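Local coordinates for protein NeuRonal IgCAM-5 (Caenorhabditis elegans, PDB 6ON6) that forms homodimers through its first immunoglobulin domain and probably acts as a cell-adhesion receptor in the wiring of the nervous system, at residues A4-Q9 with C93-E98; T27-D32 with L72-V77; M37-K42 with L50-K55. All coordinates share one frame; numbering follows the deposited sequence.

All three contacts belong to one immunoglobulin beta-sandwich, but they use different layers of it. Contact 1 joins the two sheets by apolar side chains alone, with no hydrogen bond between its segments. Contacts 2 and 3 each pair neighbouring antiparallel strands, contact 2 in one sheet and contact 3 in the other, so backbone bonds dominate there. Contact 2 is partly buried and stays clear of the second subunit. Contacts 1 and 3 are more buried and both also reach that subunit. The Cys28-Cys93 disulfide ties contact 2 to contact 1, strand 38-42 of contact 3 pairs with strand 89-95 of contact 1, and Trp76 of contact 2 packs across the sandwich on Val38 and Phe40 of contact 3.

Contact 1: residues A4-Q9 with C93-E98; sequences APPTIQ and CQINTE
Pro6, Ile8 and Ile95 carry most of this contact, which joins the two sheets of the immunoglobulin beta-sandwich near one end. Strand 7-8 lies at the edge of one sheet and strand 89-95 runs in the other, so the segments meet through side chains, and even their closest CA atoms, those of Pro6 and Thr97, are 7.3 Å apart. Ile8 and Ile95 enter the space between the sheets from opposite sides and slide past each other, Ile8 CG1 coming to 3.7 Å from Ile95 CD1. Each isoleucine turns its CG1 branch anti to its own carbonyl carbon (chi1 -68° for Ile8, -46° for Ile95), and it is these longer branches that overlap. The end of Ile8 goes further, its CD1 resting 3.9 Å from Cys93 SG, a sulfur already locked in the disulfide with Cys28. Ile8 therefore packs against the bridge that pins the two sheets together.

Pro6 covers the same cluster nearer the end of the sandwich, its CB 4.2 Å from Ile95 CD1. Beyond Ile95 the chain makes an inverse gamma turn centred on Asn96, with a weak bond from Thr97 N back to Ile95 O, and this brings Thr97 round to face the proline. The turn also meets the second subunit, where Asn96 ND2 bonds to Phe57 O of that chain. The hydroxyl of Thr97 bonds to Pro99 O, leaving the methyl to meet the proline ring: Thr97 CG2 presses on Pro6 CG at 3.3 Å, tighter than ordinary van der Waals packing.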
loop_
_atom_site.group_PDB
_atom_site.type_symbol
_atom_site.label_atom_id
_atom_site.label_comp_id
_atom_site.label_asym_id
_atom_site.label_seq_id
_atom_site.Cartn_x
_atom_site.Cartn_y
_atom_site.Cartn_z
ATOM N N ALA A 4 6.011 -23.625 8.311
ATOM C CA ALA A 4 5.749 -23.229 6.934
ATOM C C ALA A 4 5.565 -21.733 6.866
ATOM O O ALA A 4 4.934 -21.153 7.748
ATOM C CB ALA A 4 4.511 -23.916 6.406
ATOM N N PRO A 5 6.117 -21.121 5.822
ATOM C CA PRO A 5 5.879 -19.704 5.572
ATOM C C PRO A 5 4.486 -19.510 5.003
ATOM O O PRO A 5 3.861 -20.469 4.534
ATOM C CB PRO A 5 6.946 -19.370 4.517
ATOM C CG PRO A 5 7.117 -20.645 3.763
ATOM C CD PRO A 5 6.979 -21.728 4.790
ATOM N N PRO A 6 3.946 -18.297 5.031
ATOM C CA PRO A 6 2.693 -18.067 4.310
ATOM C C PRO A 6 2.857 -18.365 2.832
ATOM O O PRO A 6 3.879 -18.033 2.222
ATOM C CB PRO A 6 2.426 -16.569 4.530
ATOM C CG PRO A 6 3.077 -16.279 5.849
ATOM C CD PRO A 6 4.300 -17.193 5.931
ATOM N N THR A 7 1.800 -18.926 2.238
ATOM C CA THR A 7 1.743 -19.106 0.802
ATOM C C THR A 7 0.345 -18.706 0.341
ATOM O O THR A 7 -0.618 -18.738 1.105
ATOM C CB THR A 7 2.093 -20.567 0.402
ATOM O OG1 THR A 7 1.266 -21.461 1.155
ATOM C CG2 THR A 7 3.586 -20.863 0.641
ATOM N N ILE A 8 0.235 -18.400 -0.930
ATOM C CA ILE A 8 -1.055 -18.000 -1.475
ATOM C C ILE A 8 -1.594 -19.135 -2.332
ATOM O O ILE A 8 -0.939 -19.572 -3.294
ATOM C CB ILE A 8 -0.967 -16.668 -2.224
ATOM C CG1 ILE A 8 -0.681 -15.533 -1.225
ATOM C CG2 ILE A 8 -2.259 -16.416 -2.941
ATOM C CD1 ILE A 8 -0.310 -14.195 -1.861
ATOM N N GLN A 9 -2.741 -19.675 -1.922
ATOM C CA GLN A 9 -3.296 -20.842 -2.583
ATOM C C GLN A 9 -3.800 -20.454 -3.952
ATOM O O GLN A 9 -4.367 -19.366 -4.121
ATOM C CB GLN A 9 -4.475 -21.325 -1.766
ATOM C CG GLN A 9 -5.244 -22.452 -2.421
ATOM C CD GLN A 9 -6.094 -23.160 -1.418
ATOM O OE1 GLN A 9 -5.638 -23.468 -0.327
ATOM N NE2 GLN A 9 -7.352 -23.351 -1.743
ATOM N N CYS A 93 -2.663 -8.745 -3.691
ATOM C CA CYS A 93 -2.658 -8.920 -2.251
ATOM C C CYS A 93 -1.235 -9.269 -1.877
ATOM O O CYS A 93 -0.558 -9.987 -2.615
ATOM C CB CYS A 93 -3.654 -9.971 -1.727
ATOM S SG CYS A 93 -3.175 -11.588 -1.959
ATOM N N GLN A 94 -0.768 -8.709 -0.784
ATOM C CA GLN A 94 0.615 -8.899 -0.389
ATOM C C GLN A 94 0.696 -9.166 1.103
ATOM O O GLN A 94 -0.101 -8.631 1.879
ATOM C CB GLN A 94 1.469 -7.748 -0.888
ATOM C CG GLN A 94 1.199 -6.479 -0.267
ATOM C CD GLN A 94 1.929 -5.343 -1.003
ATOM O OE1 GLN A 94 1.668 -5.073 -2.181
ATOM N NE2 GLN A 94 2.882 -4.736 -0.337
ATOM N N ILE A 95 1.595 -10.101 1.484
ATOM C CA ILE A 95 1.783 -10.490 2.870
ATOM C C ILE A 95 3.181 -10.097 3.285
ATOM O O ILE A 95 4.104 -10.186 2.472
ATOM C CB ILE A 95 1.663 -12.015 2.981
ATOM C CG1 ILE A 95 0.434 -12.505 2.198
ATOM C CG2 ILE A 95 1.542 -12.387 4.419
ATOM C CD1 ILE A 95 0.443 -14.003 1.904
ATOM N N ASN A 96 3.320 -9.587 4.518
ATOM C CA ASN A 96 4.602 -9.050 5.001
ATOM C C ASN A 96 5.600 -10.108 5.423
ATOM O O ASN A 96 6.252 -9.971 6.461
ATOM C CB ASN A 96 4.428 -8.034 6.125
ATOM C CG ASN A 96 3.788 -8.622 7.335
ATOM O OD1 ASN A 96 3.290 -9.756 7.300
ATOM N ND2 ASN A 96 3.803 -7.874 8.431
ATOM N N THR A 97 5.732 -11.126 4.601
ATOM C CA THR A 97 6.795 -12.090 4.801
ATOM C C THR A 97 8.095 -11.543 4.249
ATOM O O THR A 97 8.149 -10.536 3.524
ATOM C CB THR A 97 6.443 -13.364 4.064
ATOM O OG1 THR A 97 6.129 -13.063 2.694
ATOM C CG2 THR A 97 5.272 -14.052 4.740
ATOM N N GLU A 98 9.165 -12.226 4.639
ATOM C CA GLU A 98 10.505 -11.979 4.134
ATOM C C GLU A 98 10.979 -13.335 3.639
ATOM O O GLU A 98 11.242 -14.243 4.458
ATOM C CB GLU A 98 11.424 -11.424 5.225
ATOM C CG GLU A 98 11.022 -10.000 5.572
ATOM C CD GLU A 98 11.511 -9.504 6.915
ATOM O OE1 GLU A 98 12.442 -10.140 7.493
ATOM O OE2 GLU A 98 10.935 -8.471 7.377
#

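Contact 2: residues T27-D32 with L72-V77; sequences TCIVND and LHNEWV
Cys28 and Trp76 exchange two backbone hydrogen bonds, an almost straight one from Cys28 N to Trp76 O (2.8 Å, 174° at the hydrogen) and its return from Trp76 N to Cys28 O (2.9 Å). Next along, Val30 N gives a third bond to Asn74 O at 3.0 Å. Asn74 then adds its side chain: with CG between its backbone N and carbonyl carbon (chi1 70°), the amide reaches toward the partner strand, and ND2 makes a weak bond to Val30 O (3.3 Å). Here the pairing ends, just where Asn74 and Glu75 form a classic beta bulge opposite Ile69 on the other neighbouring strand.

Packing differs on the two faces of the sheet. On the face with Thr27, Ile29, Glu75 and Val77, the side chains of Ile29 and Glu75 run side by side, CG1 of the first 4.0 Å from CG of the second, and Thr27 OG1 lies 3.7 Å from Val77 CG2. On the other face, Cys28 O lies at the edge of the Trp76 ring, near its plane, 3.6 Å from CD1, while Val30 CG2 approaches obliquely; the indole also packs on Val38 and Phe40 of the opposite sheet. This is the antiparallel pairing of strands B and E in an immunoglobulin sandwich, with the disulfide cysteine and Trp76 turned into the core.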
loop_
_atom_site.group_PDB
_atom_site.type_symbol
_atom_site.label_atom_id
_atom_site.label_comp_id
_atom_site.label_asym_id
_atom_site.label_seq_id
_atom_site.Cartn_x
_atom_site.Cartn_y
_atom_site.Cartn_z
ATOM N N THR A 27 -10.158 -12.492 -4.624
ATOM C CA THR A 27 -9.976 -13.307 -3.416
ATOM C C THR A 27 -8.522 -13.747 -3.254
ATOM O O THR A 27 -7.907 -14.266 -4.197
ATOM C CB THR A 27 -10.890 -14.540 -3.437
ATOM O OG1 THR A 27 -12.249 -14.117 -3.584
ATOM C CG2 THR A 27 -10.729 -15.395 -2.126
ATOM N N CYS A 28 -7.974 -13.508 -2.076
ATOM C CA CYS A 28 -6.630 -13.944 -1.718
ATOM C C CYS A 28 -6.766 -15.002 -0.632
ATOM O O CYS A 28 -7.215 -14.698 0.481
ATOM C CB CYS A 28 -5.879 -12.745 -1.176
ATOM S SG CYS A 28 -4.139 -12.991 -0.864
ATOM N N ILE A 29 -6.372 -16.234 -0.938
ATOM C CA ILE A 29 -6.498 -17.333 0.010
ATOM C C ILE A 29 -5.102 -17.638 0.531
ATOM O O ILE A 29 -4.186 -17.910 -0.250
ATOM C CB ILE A 29 -7.123 -18.571 -0.649
ATOM C CG1 ILE A 29 -8.519 -18.207 -1.213
ATOM C CG2 ILE A 29 -7.192 -19.723 0.380
ATOM C CD1 ILE A 29 -9.240 -19.307 -1.990
ATOM N N VAL A 30 -4.902 -17.445 1.820
ATOM C CA VAL A 30 -3.562 -17.511 2.363
ATOM C C VAL A 30 -3.482 -18.716 3.265
ATOM O O VAL A 30 -4.236 -18.816 4.243
ATOM C CB VAL A 30 -3.174 -16.246 3.127
ATOM C CG1 VAL A 30 -1.691 -16.394 3.507
ATOM C CG2 VAL A 30 -3.459 -14.981 2.311
ATOM N N ASN A 31 -2.541 -19.618 2.954
ATOM C CA ASN A 31 -2.225 -20.759 3.800
ATOM C C ASN A 31 -1.063 -20.364 4.695
ATOM O O ASN A 31 -0.137 -19.662 4.261
ATOM C CB ASN A 31 -1.870 -21.984 2.950
ATOM C CG ASN A 31 -3.073 -22.517 2.203
ATOM O OD1 ASN A 31 -4.203 -22.396 2.683
ATOM N ND2 ASN A 31 -2.856 -23.031 1.003
ATOM N N ASP A 32 -1.128 -20.816 5.954
ATOM C CA ASP A 32 -0.049 -20.613 6.926
ATOM C C ASP A 32 0.277 -19.130 7.154
ATOM O O ASP A 32 1.438 -18.724 7.211
ATOM C CB ASP A 32 1.186 -21.435 6.548
ATOM C CG ASP A 32 0.865 -22.918 6.432
ATOM O OD1 ASP A 32 0.345 -23.484 7.414
ATOM O OD2 ASP A 32 1.082 -23.487 5.345
ATOM N N LEU A 72 -11.708 -21.956 6.573
ATOM C CA LEU A 72 -10.437 -21.933 7.269
ATOM C C LEU A 72 -10.104 -20.573 7.829
ATOM O O LEU A 72 -9.015 -20.392 8.398
ATOM C CB LEU A 72 -9.332 -22.483 6.355
ATOM C CG LEU A 72 -9.590 -23.989 6.107
ATOM C CD1 LEU A 72 -8.583 -24.535 5.147
ATOM C CD2 LEU A 72 -9.644 -24.817 7.393
ATOM N N HIS A 73 -11.033 -19.626 7.727
ATOM C CA HIS A 73 -10.784 -18.259 8.144
ATOM C C HIS A 73 -9.549 -17.698 7.448
ATOM O O HIS A 73 -8.825 -16.876 8.019
ATOM C CB HIS A 73 -10.695 -18.088 9.671
ATOM C CG HIS A 73 -11.934 -18.482 10.428
ATOM N ND1 HIS A 73 -13.118 -18.843 9.815
ATOM C CD2 HIS A 73 -12.165 -18.563 11.762
ATOM C CE1 HIS A 73 -14.019 -19.134 10.737
ATOM N NE2 HIS A 73 -13.465 -18.976 11.927
ATOM N N ASN A 74 -9.289 -18.156 6.216
ATOM C CA ASN A 74 -8.099 -17.760 5.479
ATOM C C ASN A 74 -8.394 -17.227 4.083
ATOM O O ASN A 74 -7.466 -17.102 3.275
ATOM C CB ASN A 74 -7.147 -18.952 5.379
ATOM C CG ASN A 74 -7.685 -20.028 4.454
ATOM O OD1 ASN A 74 -8.891 -20.097 4.208
ATOM N ND2 ASN A 74 -6.796 -20.858 3.924
ATOM N N GLU A 75 -9.653 -16.935 3.767
ATOM C CA GLU A 75 -9.995 -16.240 2.528
ATOM C C GLU A 75 -10.216 -14.765 2.804
ATOM O O GLU A 75 -10.958 -14.387 3.725
ATOM C CB GLU A 75 -11.224 -16.861 1.870
ATOM C CG GLU A 75 -11.089 -18.368 1.852
ATOM C CD GLU A 75 -12.140 -19.039 1.041
ATOM O OE1 GLU A 75 -12.858 -18.343 0.302
ATOM O OE2 GLU A 75 -12.244 -20.276 1.159
ATOM N N TRP A 76 -9.561 -13.939 2.017
ATOM C CA TRP A 76 -9.660 -12.490 2.135
ATOM C C TRP A 76 -10.259 -12.014 0.824
ATOM O O TRP A 76 -9.639 -12.156 -0.232
ATOM C CB TRP A 76 -8.258 -11.937 2.372
ATOM C CG TRP A 76 -7.634 -12.449 3.662
ATOM C CD1 TRP A 76 -7.196 -13.720 3.906
ATOM C CD2 TRP A 76 -7.368 -11.703 4.866
ATOM N NE1 TRP A 76 -6.687 -13.810 5.177
ATOM C CE2 TRP A 76 -6.783 -12.593 5.789
ATOM C CE3 TRP A 76 -7.589 -10.371 5.254
ATOM C CZ2 TRP A 76 -6.388 -12.195 7.069
ATOM C CZ3 TRP A 76 -7.203 -9.987 6.518
ATOM C CH2 TRP A 76 -6.608 -10.897 7.414
ATOM N N VAL A 77 -11.470 -11.459 0.872
ATOM C CA VAL A 77 -12.201 -11.111 -0.338
ATOM C C VAL A 77 -12.355 -9.603 -0.379
ATOM O O VAL A 77 -12.985 -9.011 0.512
ATOM C CB VAL A 77 -13.587 -11.763 -0.378
ATOM C CG1 VAL A 77 -14.280 -11.421 -1.676
ATOM C CG2 VAL A 77 -13.472 -13.271 -0.225
#

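Contact 3: residues M37-K42 with L50-K55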
loop_
_atom_site.group_PDB
_atom_site.type_symbol
_atom_site.label_atom_id
_atom_site.label_comp_id
_atom_site.label_asym_id
_atom_site.label_seq_id
_atom_site.Cartn_x
_atom_site.Cartn_y
_atom_site.Cartn_z
ATOM N N MET A 37 0.622 -10.017 8.160
ATOM C CA MET A 37 -0.410 -9.066 7.747
ATOM C C MET A 37 -0.651 -9.159 6.248
ATOM O O MET A 37 0.298 -9.300 5.471
ATOM C CB MET A 37 0.064 -7.649 8.067
ATOM C CG MET A 37 0.202 -7.373 9.532
ATOM S SD MET A 37 -1.406 -7.169 10.306
ATOM C CE MET A 37 -1.643 -8.766 11.065
ATOM N N VAL A 38 -1.916 -8.975 5.847
ATOM C CA VAL A 38 -2.343 -8.977 4.449
ATOM C C VAL A 38 -2.739 -7.557 4.067
ATOM O O VAL A 38 -3.512 -6.907 4.785
ATOM C CB VAL A 38 -3.561 -9.892 4.233
ATOM C CG1 VAL A 38 -4.037 -9.842 2.802
ATOM C CG2 VAL A 38 -3.215 -11.331 4.568
ATOM N N ALA A 39 -2.247 -7.096 2.925
ATOM C CA ALA A 39 -2.643 -5.787 2.404
ATOM C C ALA A 39 -3.090 -5.951 0.960
ATOM O O ALA A 39 -2.521 -6.741 0.219
ATOM C CB ALA A 39 -1.487 -4.772 2.502
ATOM N N PHE A 40 -4.119 -5.211 0.547
ATOM C CA PHE A 40 -4.517 -5.164 -0.859
ATOM C C PHE A 40 -4.129 -3.809 -1.427
ATOM O O PHE A 40 -4.341 -2.782 -0.782
ATOM C CB PHE A 40 -6.028 -5.314 -1.041
ATOM C CG PHE A 40 -6.501 -6.727 -0.912
ATOM C CD1 PHE A 40 -6.779 -7.500 -2.029
ATOM C CD2 PHE A 40 -6.695 -7.284 0.332
ATOM C CE1 PHE A 40 -7.212 -8.828 -1.900
ATOM C CE2 PHE A 40 -7.128 -8.607 0.457
ATOM C CZ PHE A 40 -7.434 -9.336 -0.665
ATOM N N VAL A 41 -3.552 -3.809 -2.623
ATOM C CA VAL A 41 -3.057 -2.575 -3.227
ATOM C C VAL A 41 -3.480 -2.558 -4.696
ATOM O O VAL A 41 -3.645 -3.600 -5.325
ATOM C CB VAL A 41 -1.522 -2.516 -3.044
ATOM C CG1 VAL A 41 -0.945 -1.328 -3.667
ATOM C CG2 VAL A 41 -1.132 -2.506 -1.571
ATOM N N LYS A 42 -3.727 -1.369 -5.236
ATOM C CA LYS A 42 -3.935 -1.204 -6.667
ATOM C C LYS A 42 -2.677 -0.600 -7.265
ATOM O O LYS A 42 -2.200 0.440 -6.778
ATOM C CB LYS A 42 -5.097 -0.254 -6.968
ATOM C CG LYS A 42 -5.522 -0.427 -8.410
ATOM C CD LYS A 42 -6.353 0.674 -8.911
ATOM C CE LYS A 42 -6.564 0.452 -10.379
ATOM N NZ LYS A 42 -7.222 1.626 -10.929
ATOM N N LEU A 50 -5.538 -0.233 -0.552
ATOM C CA LEU A 50 -6.973 -0.469 -0.485
ATOM C C LEU A 50 -7.416 -1.051 0.848
ATOM O O LEU A 50 -8.504 -0.701 1.325
ATOM C CB LEU A 50 -7.422 -1.396 -1.619
ATOM C CG LEU A 50 -7.038 -0.953 -3.020
ATOM C CD1 LEU A 50 -7.484 -1.971 -4.049
ATOM C CD2 LEU A 50 -7.669 0.395 -3.335
ATOM N N SER A 51 -6.588 -1.883 1.487
ATOM C CA SER A 51 -6.935 -2.428 2.792
ATOM C C SER A 51 -5.663 -2.870 3.474
ATOM O O SER A 51 -4.674 -3.175 2.810
ATOM C CB SER A 51 -7.899 -3.613 2.710
ATOM O OG SER A 51 -7.284 -4.715 2.035
ATOM N N PHE A 52 -5.704 -2.885 4.803
ATOM C CA PHE A 52 -4.601 -3.367 5.623
ATOM C C PHE A 52 -5.177 -4.241 6.722
ATOM O O PHE A 52 -6.081 -3.810 7.442
ATOM C CB PHE A 52 -3.826 -2.201 6.252
ATOM C CG PHE A 52 -2.678 -2.663 7.087
ATOM C CD1 PHE A 52 -1.492 -3.081 6.504
ATOM C CD2 PHE A 52 -2.805 -2.755 8.454
ATOM C CE1 PHE A 52 -0.443 -3.547 7.272
ATOM C CE2 PHE A 52 -1.753 -3.234 9.229
ATOM C CZ PHE A 52 -0.575 -3.627 8.636
ATOM N N ASP A 53 -4.654 -5.459 6.859
ATOM C CA ASP A 53 -5.198 -6.364 7.865
ATOM C C ASP A 53 -6.711 -6.462 7.646
ATOM O O ASP A 53 -7.142 -6.780 6.532
ATOM C CB ASP A 53 -4.772 -5.880 9.264
ATOM C CG ASP A 53 -4.975 -6.921 10.359
ATOM O OD1 ASP A 53 -5.115 -8.125 10.052
ATOM O OD2 ASP A 53 -5.005 -6.510 11.544
ATOM N N GLU A 54 -7.534 -6.128 8.637
ATOM C CA GLU A 54 -8.963 -6.408 8.539
ATOM C C GLU A 54 -9.820 -5.223 8.144
ATOM O O GLU A 54 -11.054 -5.344 8.143
ATOM C CB GLU A 54 -9.473 -7.023 9.837
ATOM C CG GLU A 54 -8.869 -8.393 10.043
ATOM C CD GLU A 54 -9.305 -9.043 11.305
ATOM O OE1 GLU A 54 -10.389 -8.691 11.822
ATOM O OE2 GLU A 54 -8.545 -9.900 11.783
ATOM N N LYS A 55 -9.219 -4.100 7.795
ATOM C CA LYS A 55 -9.990 -2.893 7.548
ATOM C C LYS A 55 -9.644 -2.296 6.195
ATOM O O LYS A 55 -8.468 -2.165 5.841
ATOM C CB LYS A 55 -9.729 -1.848 8.643
ATOM C CG LYS A 55 -10.198 -2.274 10.022
HETATM O O HOH W 1 -6.235 -6.365 4.084
HETATM O O HOH W 2 -3.791 -9.449 8.088
#
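Leu50 gives its N-H to Phe40 O at 2.8 Å in the C-C' hairpin of the immunoglobulin sandwich, and its CB packs on Phe40 CB. The same oxygen takes a weaker bond from Ser51 N at 3.3 Å, so Leu50 and Ser51 together face Phe40 in a classic beta bulge. Ser51 O receives Phe40 N from above its carbonyl plane. The Ser51 hydroxyl, set between its backbone N and carbonyl carbon (chi1 64°), sits 3.1 Å from Phe40 CD2 and donates to a water (2.8 Å from OG) in plane at the Phe40 ring edge, which in turn donates to Val38 O and Asp53 O. Phe52 points to the other face, beside Ala39: Met37 CG lies 3.9 Å from its CZ, and Met37 SD stands 4.7 Å from the ring centroid, an oblique Met-aromatic contact. That ring also stacks on Phe52 of the second subunit. Asp53, second residue of the type II' turn from Phe52 to Lys55, sends its N-H to Val38 O (2.8 Å) and has Met37 SD 3.6 Å from its CG; a second water links its OD1 to Val38 N. The chemistry implies a division of labour: backbone bonds and waters fasten the hairpin, Val38 O accepting two hydrogen bonds, while its apolar Met37-Phe52 side serves the homodimer interface.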